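Long-range contacts in putative non-ribosomal peptide synthetase (Actinomadura parvosata subsp. kistnae, PDB 6M7L), which probably serves as a condensation-type domain in a non-ribosomal peptide synthetase assembly line, with the two-lobed fold of the CoA-dependent acyltransferases: residues A[23-28]-A[188-193]; A[49-54]-A[397-402]; A[72-77]-A[312-317]; A[247-252]-A[445-450]; A[408-413]-A[429-434]. All coordinates share one frame; numbering follows the deposited sequence.

Contact 1. Residues A[23-28]-A[188-193]; sequences PVTARQ and ADYALW
The capping box that starts helix 26-34, built from T25 and Q28, leans on A191 of helix 187-196. T25 is the N-cap: its OG1 accepts from Q28 N at 3.1 Å. In return Q28 OE1 takes the T25 N-H at 3.0 Å, in the plane of the amide and on a lone pair. With chi1 at 66°, OG1 is aimed back into its own helix turn while the methyl is left facing the other helix. That methyl, CG2, meets A191 CA at 3.7 Å and lies near the plane of the Y190 ring, at its edge. Farther along, P23 and L192 cross at about a right angle, the ring atom P23 CD resting on L192 CD2 at 3.6 Å. Between them the A191 methyl rests against the P23 carbonyl oxygen. A valine in place of T25 would probably leave Q28 N without its capping acceptor and let the first helical turn fray. Around this junction E194 of helix 187-196 accepts from A26 N, R27 makes a salt bridge to E354 of helix 353-360, and Y190 meets F315 edge-to-face.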
# COMPACT_ATOMS: atom_id res chain seq x y z
N PRO A 23 1.82 32.95 3.74
CA PRO A 23 3.02 32.80 2.92
C PRO A 23 3.02 31.50 2.14
O PRO A 23 2.34 30.53 2.49
CB PRO A 23 4.15 32.83 3.95
CG PRO A 23 3.53 32.28 5.18
CD PRO A 23 2.11 32.78 5.18
N VAL A 24 3.81 31.48 1.08
CA VAL A 24 4.08 30.28 0.33
C VAL A 24 5.44 29.74 0.77
O VAL A 24 6.14 30.35 1.56
CB VAL A 24 4.03 30.51 -1.20
CG1 VAL A 24 2.74 31.21 -1.59
CG2 VAL A 24 5.25 31.31 -1.66
N THR A 25 5.80 28.57 0.25
CA THR A 25 7.08 27.95 0.58
C THR A 25 8.10 28.24 -0.51
O THR A 25 7.78 28.75 -1.59
CB THR A 25 6.91 26.44 0.76
OG1 THR A 25 6.54 25.84 -0.49
CG2 THR A 25 5.84 26.14 1.80
N ALA A 26 9.36 27.91 -0.21
CA ALA A 26 10.43 28.10 -1.18
C ALA A 26 10.15 27.30 -2.45
O ALA A 26 10.34 27.81 -3.57
CB ALA A 26 11.77 27.69 -0.57
N ARG A 27 9.71 26.06 -2.31
CA ARG A 27 9.36 25.26 -3.48
C ARG A 27 8.17 25.85 -4.22
O ARG A 27 8.18 25.94 -5.45
CB ARG A 27 9.07 23.81 -3.07
CG ARG A 27 8.47 23.00 -4.20
CD ARG A 27 8.70 21.52 -4.02
NE ARG A 27 8.59 20.83 -5.30
CZ ARG A 27 9.59 20.68 -6.15
NH1 ARG A 27 9.41 20.04 -7.30
NH2 ARG A 27 10.79 21.17 -5.85
N GLN A 28 7.13 26.26 -3.48
CA GLN A 28 5.99 26.92 -4.12
C GLN A 28 6.42 28.19 -4.84
O GLN A 28 5.92 28.49 -5.93
CB GLN A 28 4.92 27.24 -3.08
CG GLN A 28 4.16 26.04 -2.57
CD GLN A 28 3.08 26.42 -1.59
OE1 GLN A 28 3.33 27.19 -0.66
NE2 GLN A 28 1.88 25.91 -1.80
N ALA A 188 -1.09 24.95 4.97
CA ALA A 188 -0.87 26.29 5.52
C ALA A 188 -0.01 26.23 6.77
O ALA A 188 0.83 27.10 7.00
CB ALA A 188 -2.21 26.97 5.81
N ASP A 189 -0.20 25.19 7.59
CA ASP A 189 0.65 25.01 8.76
C ASP A 189 2.09 24.74 8.35
O ASP A 189 3.03 25.18 9.01
CB ASP A 189 0.12 23.88 9.64
CG ASP A 189 -1.24 24.19 10.23
OD1 ASP A 189 -2.26 23.88 9.57
OD2 ASP A 189 -1.29 24.75 11.34
N TYR A 190 2.29 24.01 7.24
CA TYR A 190 3.64 23.72 6.79
C TYR A 190 4.31 24.97 6.21
O TYR A 190 5.52 25.16 6.37
CB TYR A 190 3.63 22.60 5.76
CG TYR A 190 5.02 22.09 5.42
CD1 TYR A 190 5.62 21.10 6.18
CD2 TYR A 190 5.73 22.61 4.34
CE1 TYR A 190 6.89 20.63 5.88
CE2 TYR A 190 7.00 22.15 4.04
CZ TYR A 190 7.57 21.16 4.81
OH TYR A 190 8.83 20.70 4.51
N ALA A 191 3.53 25.82 5.54
CA ALA A 191 4.10 27.05 4.98
C ALA A 191 4.55 28.00 6.08
O ALA A 191 5.61 28.63 5.98
CB ALA A 191 3.09 27.73 4.06
N LEU A 192 3.75 28.12 7.15
CA LEU A 192 4.15 28.94 8.29
C LEU A 192 5.33 28.33 9.02
O LEU A 192 6.25 29.04 9.44
CB LEU A 192 2.97 29.13 9.24
CG LEU A 192 1.69 29.74 8.65
CD1 LEU A 192 0.52 29.53 9.59
CD2 LEU A 192 1.88 31.21 8.36
N TRP A 193 5.32 27.00 9.20
CA TRP A 193 6.45 26.33 9.83
C TRP A 193 7.74 26.55 9.05
O TRP A 193 8.82 26.69 9.63
CB TRP A 193 6.17 24.83 9.96
CG TRP A 193 7.35 24.02 10.42
CD1 TRP A 193 7.72 23.77 11.71
CD2 TRP A 193 8.32 23.36 9.59
NE1 TRP A 193 8.86 22.99 11.74
CE2 TRP A 193 9.24 22.73 10.45
CE3 TRP A 193 8.49 23.25 8.21
CZ2 TRP A 193 10.33 21.99 9.97
CZ3 TRP A 193 9.57 22.52 7.73
CH2 TRP A 193 10.47 21.90 8.61

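Contact 2. Residues A[49-54]-A[397-402]; sequences ALRLRG and SPVPMP
The carbonyl oxygen S397 O receives R51 N at 2.7 Å, nearly along the C=O axis. S397 N answers with a longer bond of 3.1 Å to R51 O, lying in that carbonyl's plane, so the two residues form an antiparallel hydrogen-bonded pair. One step along, L50 faces P398 as a non-hydrogen-bonded pair, and beyond it V399 N gives a straight bond of 2.7 Å to A49 O, arriving from above the carbonyl plane. The strands are strongly twisted, their N-to-C directions 133° apart.

On one face of the sheet A49 CB packs on V399 CB at 3.6 Å, and M401, its chain bent at chi2 and chi3, folds SD back to 4.0 Å from A49 CB. L114 of helix 110-119 touches all three of these side chains. On the same face R51 runs out with CG anti to its backbone N (chi1 -179°) and bends at chi3, which lays NH1 3.7 Å from V399 CG2, while R51 CB lies against S397 OG. The guanidinium is gripped by two acids: NH2 pairs with E107 and NE with E141. The opposite face carries L50, which reaches W389, and P398, which touches E386.

Strand 395-399 is thereby added as the outermost strand of the five-stranded sheet, consistent with the lobe-to-lobe crossover of condensation domains. P398 has no N-H to offer, but it falls in a non-hydrogen-bonded position, so the pairing loses nothing by it. R51 has an acid on two of its nitrogens, so its charge is probably balanced even as NH1 lies against the valine.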
# COMPACT_ATOMS: atom_id res chain seq x y z
N ALA A 49 -3.75 8.81 -14.58
CA ALA A 49 -4.86 8.39 -15.42
C ALA A 49 -5.38 7.05 -14.92
O ALA A 49 -4.61 6.10 -14.76
CB ALA A 49 -4.43 8.29 -16.89
N LEU A 50 -6.68 6.98 -14.65
CA LEU A 50 -7.31 5.80 -14.07
C LEU A 50 -8.33 5.24 -15.05
O LEU A 50 -9.25 5.95 -15.46
CB LEU A 50 -8.00 6.14 -12.75
CG LEU A 50 -7.14 6.55 -11.55
CD1 LEU A 50 -8.02 6.84 -10.35
CD2 LEU A 50 -6.13 5.46 -11.23
N ARG A 51 -8.17 3.97 -15.42
CA ARG A 51 -9.19 3.28 -16.17
C ARG A 51 -10.27 2.78 -15.21
O ARG A 51 -9.96 2.09 -14.24
CB ARG A 51 -8.60 2.11 -16.96
CG ARG A 51 -9.62 1.37 -17.80
CD ARG A 51 -8.96 0.63 -18.96
NE ARG A 51 -9.41 1.15 -20.24
CZ ARG A 51 -8.67 1.90 -21.05
NH1 ARG A 51 -7.42 2.21 -20.72
NH2 ARG A 51 -9.17 2.33 -22.20
N LEU A 52 -11.51 3.16 -15.48
CA LEU A 52 -12.64 2.85 -14.60
C LEU A 52 -13.67 2.07 -15.40
O LEU A 52 -14.48 2.65 -16.13
CB LEU A 52 -13.25 4.13 -14.02
CG LEU A 52 -12.30 5.08 -13.30
CD1 LEU A 52 -13.02 6.38 -12.97
CD2 LEU A 52 -11.75 4.44 -12.04
N ARG A 53 -13.66 0.74 -15.26
CA ARG A 53 -14.64 -0.11 -15.92
C ARG A 53 -15.82 -0.33 -14.99
O ARG A 53 -15.65 -0.76 -13.85
CB ARG A 53 -14.01 -1.44 -16.33
CG ARG A 53 -12.62 -1.30 -16.94
CD ARG A 53 -12.16 -2.61 -17.57
NE ARG A 53 -12.45 -2.66 -19.00
CZ ARG A 53 -12.69 -3.78 -19.67
NH1 ARG A 53 -12.70 -4.95 -19.04
NH2 ARG A 53 -12.94 -3.74 -20.97
N GLY A 54 -17.02 -0.03 -15.49
CA GLY A 54 -18.24 -0.14 -14.73
C GLY A 54 -19.09 1.11 -14.84
O GLY A 54 -18.72 2.10 -15.46
N SER A 397 -7.83 0.55 -12.66
CA SER A 397 -6.48 0.18 -13.07
C SER A 397 -5.78 1.40 -13.66
O SER A 397 -6.44 2.22 -14.33
CB SER A 397 -6.48 -0.97 -14.08
OG SER A 397 -7.18 -0.61 -15.26
N PRO A 398 -4.47 1.55 -13.45
CA PRO A 398 -3.78 2.76 -13.92
C PRO A 398 -3.50 2.72 -15.41
O PRO A 398 -3.19 1.68 -15.99
CB PRO A 398 -2.48 2.74 -13.12
CG PRO A 398 -2.23 1.30 -12.85
CD PRO A 398 -3.58 0.67 -12.67
N VAL A 399 -3.62 3.89 -16.04
CA VAL A 399 -3.32 4.07 -17.45
C VAL A 399 -1.94 4.71 -17.56
O VAL A 399 -1.72 5.78 -16.96
CB VAL A 399 -4.38 4.93 -18.15
CG1 VAL A 399 -3.97 5.23 -19.59
CG2 VAL A 399 -5.74 4.25 -18.09
N PRO A 400 -0.99 4.12 -18.28
CA PRO A 400 0.35 4.71 -18.37
C PRO A 400 0.32 6.04 -19.09
O PRO A 400 -0.45 6.25 -20.03
CB PRO A 400 1.15 3.66 -19.15
CG PRO A 400 0.12 2.94 -19.96
CD PRO A 400 -1.10 2.88 -19.08
N MET A 401 1.16 6.95 -18.63
CA MET A 401 1.39 8.26 -19.22
C MET A 401 2.85 8.37 -19.64
O MET A 401 3.70 7.63 -19.14
CB MET A 401 1.05 9.38 -18.22
CG MET A 401 -0.37 9.37 -17.70
SD MET A 401 -1.50 10.32 -18.74
CE MET A 401 -0.65 11.89 -18.81
N PRO A 402 3.18 9.28 -20.55
CA PRO A 402 4.59 9.54 -20.85
C PRO A 402 5.32 10.05 -19.62
O PRO A 402 4.72 10.43 -18.61
CB PRO A 402 4.53 10.60 -21.96
CG PRO A 402 3.20 10.39 -22.60
CD PRO A 402 2.28 9.99 -21.48

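Contact 3. Residues A[72-77]-A[312-317]; sequences HEILRT and VGPFSR
V312 CG2 sits over the centre of the H72 ring, 3.6 Å from its centroid and only 10° off the normal, a CH-pi contact that makes this the close-fitted end of the interface. Valine and imidazole cross at about a right angle. H72 CG lies beside the backbone N (chi1 -56°), which swings the ring against the valine and lets NE2 hydrogen-bond to D164. A second close fit comes at I74, whose CD1 meets P314 CD tip to tip at 3.5 Å. I74 CG2 lies against V312 O at 3.5 Å, its distance to the methyl V312 CG1 being longer, 4.3 Å. L75 CD2 makes a separate, looser touch on V312 CG1 at 4.0 Å. E73 in the 3-10 turn and R76 just after it take no part and are partly exposed. An alanine in place of H72 would probably leave a gap beside V312 CG2 and rob D164 of its imidazole partner. V160 of helix 155-172 touches both H72 and V312, and Q28 of helix 26-34 touches I74 and P314, so two helices border the junction. The two loops thus meet largely through apolar and CH-pi contacts, while H72 directs its NE2 to an acid outside them.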
# COMPACT_ATOMS: atom_id res chain seq x y z
N HIS A 72 -8.28 18.77 1.50
CA HIS A 72 -6.95 19.37 1.40
C HIS A 72 -7.12 20.82 0.97
O HIS A 72 -7.44 21.10 -0.19
CB HIS A 72 -6.07 18.61 0.41
CG HIS A 72 -5.94 17.15 0.72
ND1 HIS A 72 -4.91 16.65 1.49
CD2 HIS A 72 -6.70 16.09 0.36
CE1 HIS A 72 -5.04 15.34 1.59
NE2 HIS A 72 -6.12 14.97 0.92
N GLU A 73 -6.88 21.75 1.90
CA GLU A 73 -7.00 23.17 1.58
C GLU A 73 -6.12 23.56 0.40
O GLU A 73 -6.50 24.42 -0.40
CB GLU A 73 -6.63 24.02 2.80
CG GLU A 73 -7.66 24.00 3.92
CD GLU A 73 -7.17 24.70 5.17
OE1 GLU A 73 -5.94 24.86 5.33
OE2 GLU A 73 -8.02 25.10 6.00
N ILE A 74 -4.95 22.93 0.27
CA ILE A 74 -4.01 23.33 -0.77
C ILE A 74 -4.59 23.08 -2.16
O ILE A 74 -4.25 23.79 -3.12
CB ILE A 74 -2.67 22.59 -0.58
CG1 ILE A 74 -1.62 23.14 -1.55
CG2 ILE A 74 -2.84 21.09 -0.76
CD1 ILE A 74 -0.23 22.69 -1.22
N LEU A 75 -5.49 22.10 -2.30
CA LEU A 75 -6.11 21.86 -3.60
C LEU A 75 -7.15 22.92 -3.95
O LEU A 75 -7.48 23.08 -5.13
CB LEU A 75 -6.74 20.47 -3.63
CG LEU A 75 -5.76 19.30 -3.60
CD1 LEU A 75 -6.49 17.99 -3.80
CD2 LEU A 75 -4.67 19.48 -4.65
N ARG A 76 -7.67 23.65 -2.96
CA ARG A 76 -8.52 24.80 -3.21
C ARG A 76 -7.81 26.11 -2.90
O ARG A 76 -8.46 27.12 -2.62
CB ARG A 76 -9.83 24.69 -2.41
CG ARG A 76 -9.65 24.30 -0.95
CD ARG A 76 -10.99 23.99 -0.30
NE ARG A 76 -10.84 23.35 1.00
CZ ARG A 76 -11.01 23.97 2.17
NH1 ARG A 76 -10.85 23.30 3.30
NH2 ARG A 76 -11.34 25.25 2.20
N THR A 77 -6.48 26.11 -2.95
CA THR A 77 -5.67 27.29 -2.70
C THR A 77 -5.29 27.95 -4.01
O THR A 77 -4.97 27.28 -4.99
CB THR A 77 -4.40 26.91 -1.92
OG1 THR A 77 -4.77 26.42 -0.62
CG2 THR A 77 -3.49 28.12 -1.75
N VAL A 312 -1.85 16.08 0.95
CA VAL A 312 -1.30 16.52 -0.32
C VAL A 312 -0.45 17.76 -0.10
O VAL A 312 -0.80 18.63 0.71
CB VAL A 312 -2.44 16.79 -1.32
CG1 VAL A 312 -1.89 17.34 -2.64
CG2 VAL A 312 -3.26 15.54 -1.56
N GLY A 313 0.68 17.84 -0.80
CA GLY A 313 1.54 19.00 -0.70
C GLY A 313 2.81 18.86 -1.51
O GLY A 313 3.24 17.75 -1.85
N PRO A 314 3.45 19.99 -1.83
CA PRO A 314 4.77 19.95 -2.48
C PRO A 314 5.88 19.69 -1.47
O PRO A 314 6.69 20.56 -1.13
CB PRO A 314 4.86 21.34 -3.12
CG PRO A 314 4.08 22.21 -2.20
CD PRO A 314 2.93 21.37 -1.72
N PHE A 315 5.92 18.46 -0.96
CA PHE A 315 6.88 18.09 0.06
C PHE A 315 8.18 17.54 -0.51
O PHE A 315 9.07 17.15 0.26
CB PHE A 315 6.28 17.05 1.01
CG PHE A 315 5.02 17.49 1.69
CD1 PHE A 315 5.02 18.55 2.58
CD2 PHE A 315 3.82 16.83 1.45
CE1 PHE A 315 3.86 18.95 3.21
CE2 PHE A 315 2.66 17.22 2.08
CZ PHE A 315 2.68 18.29 2.96
N SER A 316 8.31 17.48 -1.84
CA SER A 316 9.56 17.04 -2.45
C SER A 316 10.73 17.87 -1.95
O SER A 316 10.70 19.10 -2.01
CB SER A 316 9.46 17.13 -3.98
OG SER A 316 8.54 16.19 -4.50
N ARG A 317 11.75 17.19 -1.44
CA ARG A 317 13.01 17.81 -1.07
C ARG A 317 14.09 17.32 -2.02
O ARG A 317 14.18 16.12 -2.29
CB ARG A 317 13.38 17.50 0.37
CG ARG A 317 12.48 18.14 1.42
CD ARG A 317 12.76 17.54 2.78
NE ARG A 317 12.52 16.10 2.79
CZ ARG A 317 13.06 15.25 3.65
NH1 ARG A 317 13.89 15.69 4.59
NH2 ARG A 317 12.79 13.96 3.57

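Contact 4. Residues A[247-252]-A[445-450]; sequences GSVPLR and ALAQRL
Strand 247-252 and helix 445-450 run almost the same way, their axes 8.5 Å apart at closest and their directions differing by 19°, with L251 and A447 the nearest pair of CA atoms. The A447 methyl sits between V249 and L251. V249 CG2 touches A447 CB at 3.9 Å from one side. L251 comes in from the next inward-facing position, its CD1 also 3.9 Å from A447 CB. Because L251 CG lies anti to its backbone N (chi1 -171°), the leucine extends away from its strand and lays CD1 along the helix turn, 3.7 Å from A447 O. The same CD1 then reaches L450 CD2 at 3.8 Å, one turn farther along the helix. No hydrogen bond crosses the interface; P250, pointing outward between V249 and L251, contributes little beyond its backbone oxygen, which lies near the A447 methyl. Strand 246-253 is the outermost strand on this side of its sheet and pairs with strand 424-434. Helix 440-459 packs across both and on to strand 410-418, where L450 meets L412 and L446 meets L410. L283 of helix 272-288 also touches L446, R449 and L450, so this helix packs on both the sheet and helix 272-288.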
# COMPACT_ATOMS: atom_id res chain seq x y z
N GLY A 247 11.88 11.63 -22.27
CA GLY A 247 11.79 10.23 -22.61
C GLY A 247 12.53 9.38 -21.59
O GLY A 247 13.05 9.87 -20.59
N SER A 248 12.57 8.08 -21.86
CA SER A 248 13.33 7.19 -21.00
C SER A 248 13.81 5.99 -21.80
O SER A 248 13.13 5.53 -22.72
CB SER A 248 12.51 6.72 -19.79
OG SER A 248 11.58 5.72 -20.17
N VAL A 249 14.99 5.50 -21.45
CA VAL A 249 15.53 4.27 -22.01
C VAL A 249 15.78 3.31 -20.85
O VAL A 249 16.10 3.76 -19.73
CB VAL A 249 16.80 4.52 -22.82
CG1 VAL A 249 16.50 5.43 -24.01
CG2 VAL A 249 17.89 5.13 -21.95
N PRO A 250 15.64 2.01 -21.04
CA PRO A 250 15.89 1.07 -19.94
C PRO A 250 17.37 0.95 -19.63
O PRO A 250 18.24 1.21 -20.47
CB PRO A 250 15.32 -0.25 -20.47
CG PRO A 250 15.43 -0.13 -21.95
CD PRO A 250 15.19 1.32 -22.26
N LEU A 251 17.65 0.57 -18.38
CA LEU A 251 19.02 0.33 -17.93
C LEU A 251 19.01 -0.87 -17.00
O LEU A 251 18.43 -0.80 -15.91
CB LEU A 251 19.61 1.56 -17.24
CG LEU A 251 21.10 1.51 -16.92
CD1 LEU A 251 21.76 2.85 -17.20
CD2 LEU A 251 21.35 1.09 -15.48
N ARG A 252 19.64 -1.96 -17.42
CA ARG A 252 19.70 -3.19 -16.64
C ARG A 252 21.15 -3.56 -16.37
O ARG A 252 22.00 -3.47 -17.27
CB ARG A 252 19.00 -4.34 -17.36
CG ARG A 252 17.50 -4.44 -17.07
CD ARG A 252 16.93 -5.77 -17.55
NE ARG A 252 15.84 -6.23 -16.70
CZ ARG A 252 14.55 -6.08 -16.98
NH1 ARG A 252 14.18 -5.48 -18.11
NH2 ARG A 252 13.62 -6.53 -16.14
N ALA A 445 22.94 5.14 -25.96
CA ALA A 445 24.39 5.17 -25.91
C ALA A 445 24.88 5.54 -24.51
O ALA A 445 25.90 5.02 -24.04
CB ALA A 445 24.94 6.15 -26.94
N LEU A 446 24.17 6.44 -23.84
CA LEU A 446 24.54 6.81 -22.48
C LEU A 446 24.27 5.68 -21.50
O LEU A 446 25.12 5.34 -20.67
CB LEU A 446 23.78 8.08 -22.06
CG LEU A 446 24.67 9.24 -21.63
CD1 LEU A 446 23.82 10.44 -21.25
CD2 LEU A 446 25.55 8.82 -20.47
N ALA A 447 23.08 5.07 -21.58
CA ALA A 447 22.75 3.96 -20.71
C ALA A 447 23.75 2.82 -20.88
O ALA A 447 24.26 2.27 -19.89
CB ALA A 447 21.33 3.47 -20.99
N GLN A 448 24.04 2.45 -22.12
CA GLN A 448 25.02 1.40 -22.38
C GLN A 448 26.40 1.80 -21.87
O GLN A 448 27.15 0.96 -21.36
CB GLN A 448 25.06 1.07 -23.87
CG GLN A 448 26.16 0.12 -24.29
CD GLN A 448 27.40 0.85 -24.78
OE1 GLN A 448 27.30 1.84 -25.51
NE2 GLN A 448 28.57 0.37 -24.37
N ARG A 449 26.75 3.08 -21.99
CA ARG A 449 28.05 3.55 -21.52
C ARG A 449 28.15 3.45 -20.00
O ARG A 449 29.23 3.14 -19.47
CB ARG A 449 28.28 4.99 -21.97
CG ARG A 449 29.75 5.35 -22.18
CD ARG A 449 30.04 5.66 -23.64
NE ARG A 449 29.50 6.95 -24.05
CZ ARG A 449 29.49 7.40 -25.31
NH1 ARG A 449 28.98 8.59 -25.59
NH2 ARG A 449 30.00 6.65 -26.28
N LEU A 450 27.05 3.70 -19.29
CA LEU A 450 27.08 3.60 -17.83
C LEU A 450 27.09 2.14 -17.37
O LEU A 450 27.78 1.80 -16.41
CB LEU A 450 25.88 4.33 -17.23
CG LEU A 450 25.81 4.29 -15.71
CD1 LEU A 450 26.90 5.14 -15.08
CD2 LEU A 450 24.44 4.74 -15.23

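Contact 5. Residues A[408-413]-A[429-434]; sequences LDLWLK and GSLVYA
L410 CD2 is the hub of the apolar centre, lying 3.8 Å from Y433 CB and 3.9 Å from L431 CD1, with L412 next along the same face. Helix 440-459 covers this side, where its A443 touches Y433. On the other face W411 CB packs on V432 CB at 4.0 Å. The indole is sandwiched there, with L408 CD1 toward the rim of one face and K413 CE over the centre of the opposite one. K413 gets there because CG sits beside its backbone N (chi1 -56°) and the chain beyond is extended; on the way its CD passes V432 CG2 at 4.0 Å. W411 NE1 hydrogen-bonds to Q377 of strand 374-380. The backbones are joined by paired bonds, W411 N to V432 O at 2.7 Å and V432 N to W411 O at 2.9 Å, and by a second pair between K413 and S430. At the polar edge A434 N bonds to D409 O, while the D409 carboxylate makes a salt bridge to R238. This antiparallel hairpin thus divides its chemistry: leucines bind the sheet to a helix, while the other face buries a tryptophan whose indole N-H is satisfied by a glutamine.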
# COMPACT_ATOMS: atom_id res chain seq x y z
N LEU A 408 15.53 18.50 -15.36
CA LEU A 408 16.82 17.83 -15.43
C LEU A 408 17.10 17.36 -16.85
O LEU A 408 16.20 17.19 -17.67
CB LEU A 408 16.84 16.65 -14.47
CG LEU A 408 16.54 16.99 -13.01
CD1 LEU A 408 16.03 15.76 -12.28
CD2 LEU A 408 17.78 17.54 -12.32
N ASP A 409 18.39 17.17 -17.14
CA ASP A 409 18.77 16.55 -18.40
C ASP A 409 18.68 15.03 -18.31
O ASP A 409 18.27 14.37 -19.27
CB ASP A 409 20.19 16.96 -18.79
CG ASP A 409 20.40 18.45 -18.70
OD1 ASP A 409 19.41 19.19 -18.76
OD2 ASP A 409 21.57 18.88 -18.57
N LEU A 410 19.05 14.47 -17.16
CA LEU A 410 19.07 13.04 -16.95
C LEU A 410 18.58 12.73 -15.55
O LEU A 410 18.96 13.39 -14.59
CB LEU A 410 20.48 12.47 -17.16
CG LEU A 410 21.06 12.66 -18.56
CD1 LEU A 410 22.57 12.45 -18.55
CD2 LEU A 410 20.38 11.70 -19.53
N TRP A 411 17.72 11.72 -15.45
CA TRP A 411 17.20 11.25 -14.17
C TRP A 411 17.30 9.73 -14.16
O TRP A 411 16.48 9.05 -14.78
CB TRP A 411 15.76 11.72 -13.94
CG TRP A 411 15.38 11.73 -12.49
CD1 TRP A 411 16.15 11.33 -11.44
CD2 TRP A 411 14.13 12.16 -11.94
NE1 TRP A 411 15.46 11.49 -10.26
CE2 TRP A 411 14.21 11.99 -10.54
CE3 TRP A 411 12.95 12.67 -12.49
CZ2 TRP A 411 13.17 12.32 -9.68
CZ3 TRP A 411 11.91 12.99 -11.63
CH2 TRP A 411 12.02 12.81 -10.25
N LEU A 412 18.31 9.21 -13.47
CA LEU A 412 18.54 7.77 -13.41
C LEU A 412 17.77 7.20 -12.22
O LEU A 412 18.11 7.48 -11.06
CB LEU A 412 20.03 7.47 -13.30
CG LEU A 412 20.40 6.00 -13.18
CD1 LEU A 412 19.86 5.20 -14.36
CD2 LEU A 412 21.91 5.86 -13.07
N LYS A 413 16.73 6.42 -12.50
CA LYS A 413 15.90 5.79 -11.49
C LYS A 413 16.11 4.28 -11.56
O LYS A 413 15.80 3.66 -12.58
CB LYS A 413 14.43 6.13 -11.71
CG LYS A 413 14.13 7.62 -11.74
CD LYS A 413 12.80 7.88 -12.45
CE LYS A 413 12.27 9.27 -12.12
NZ LYS A 413 11.10 9.64 -12.96
N GLY A 429 16.15 -0.46 -14.01
CA GLY A 429 15.54 0.86 -13.96
C GLY A 429 15.50 1.51 -15.32
O GLY A 429 15.53 0.85 -16.35
N SER A 430 15.42 2.84 -15.30
CA SER A 430 15.27 3.63 -16.51
C SER A 430 16.13 4.88 -16.43
O SER A 430 16.22 5.51 -15.37
CB SER A 430 13.80 4.03 -16.73
OG SER A 430 12.98 2.89 -16.93
N LEU A 431 16.75 5.23 -17.55
CA LEU A 431 17.45 6.50 -17.69
C LEU A 431 16.48 7.48 -18.34
O LEU A 431 16.25 7.45 -19.55
CB LEU A 431 18.72 6.35 -18.52
CG LEU A 431 19.43 7.67 -18.83
CD1 LEU A 431 19.85 8.36 -17.54
CD2 LEU A 431 20.63 7.44 -19.74
N VAL A 432 15.88 8.35 -17.52
CA VAL A 432 14.96 9.36 -18.02
C VAL A 432 15.77 10.55 -18.51
O VAL A 432 16.54 11.14 -17.76
CB VAL A 432 13.96 9.78 -16.93
CG1 VAL A 432 12.96 10.78 -17.49
CG2 VAL A 432 13.25 8.55 -16.37
N TYR A 433 15.60 10.90 -19.79
CA TYR A 433 16.40 11.92 -20.43
C TYR A 433 15.52 13.07 -20.92
O TYR A 433 14.34 12.88 -21.23
CB TYR A 433 17.19 11.34 -21.62
CG TYR A 433 16.31 10.89 -22.76
CD1 TYR A 433 15.75 9.61 -22.77
CD2 TYR A 433 16.02 11.74 -23.82
CE1 TYR A 433 14.95 9.19 -23.81
CE2 TYR A 433 15.21 11.33 -24.86
CZ TYR A 433 14.67 10.06 -24.85
OH TYR A 433 13.87 9.65 -25.89
N ALA A 434 16.11 14.26 -20.98
CA ALA A 434 15.42 15.43 -21.49
C ALA A 434 15.48 15.45 -23.01
O ALA A 434 16.56 15.32 -23.60
CB ALA A 434 16.04 16.71 -20.92

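From the N terminus, contacts 1, 2 and 3 open in turn before any has closed. Contact 1 closes first, at 188-193, and so crosses both others; contact 3 closes at 312-317, inside the long loop that contact 2 completes at 397-402. Contact 4 opens at 247-252, crosses 2 and 3, and closes last, at 445-450, with the hairpin of contact 5 nested inside it. Contacts 1 and 3 touch where R27 and Q28 meet P314, uniting helix 26-34 with the loop before strand 317-324. Contacts 4 and 5 share the four-stranded sheet. Contact 2 completes the five-stranded sheet, its centre about 24 Å from that of contact 5.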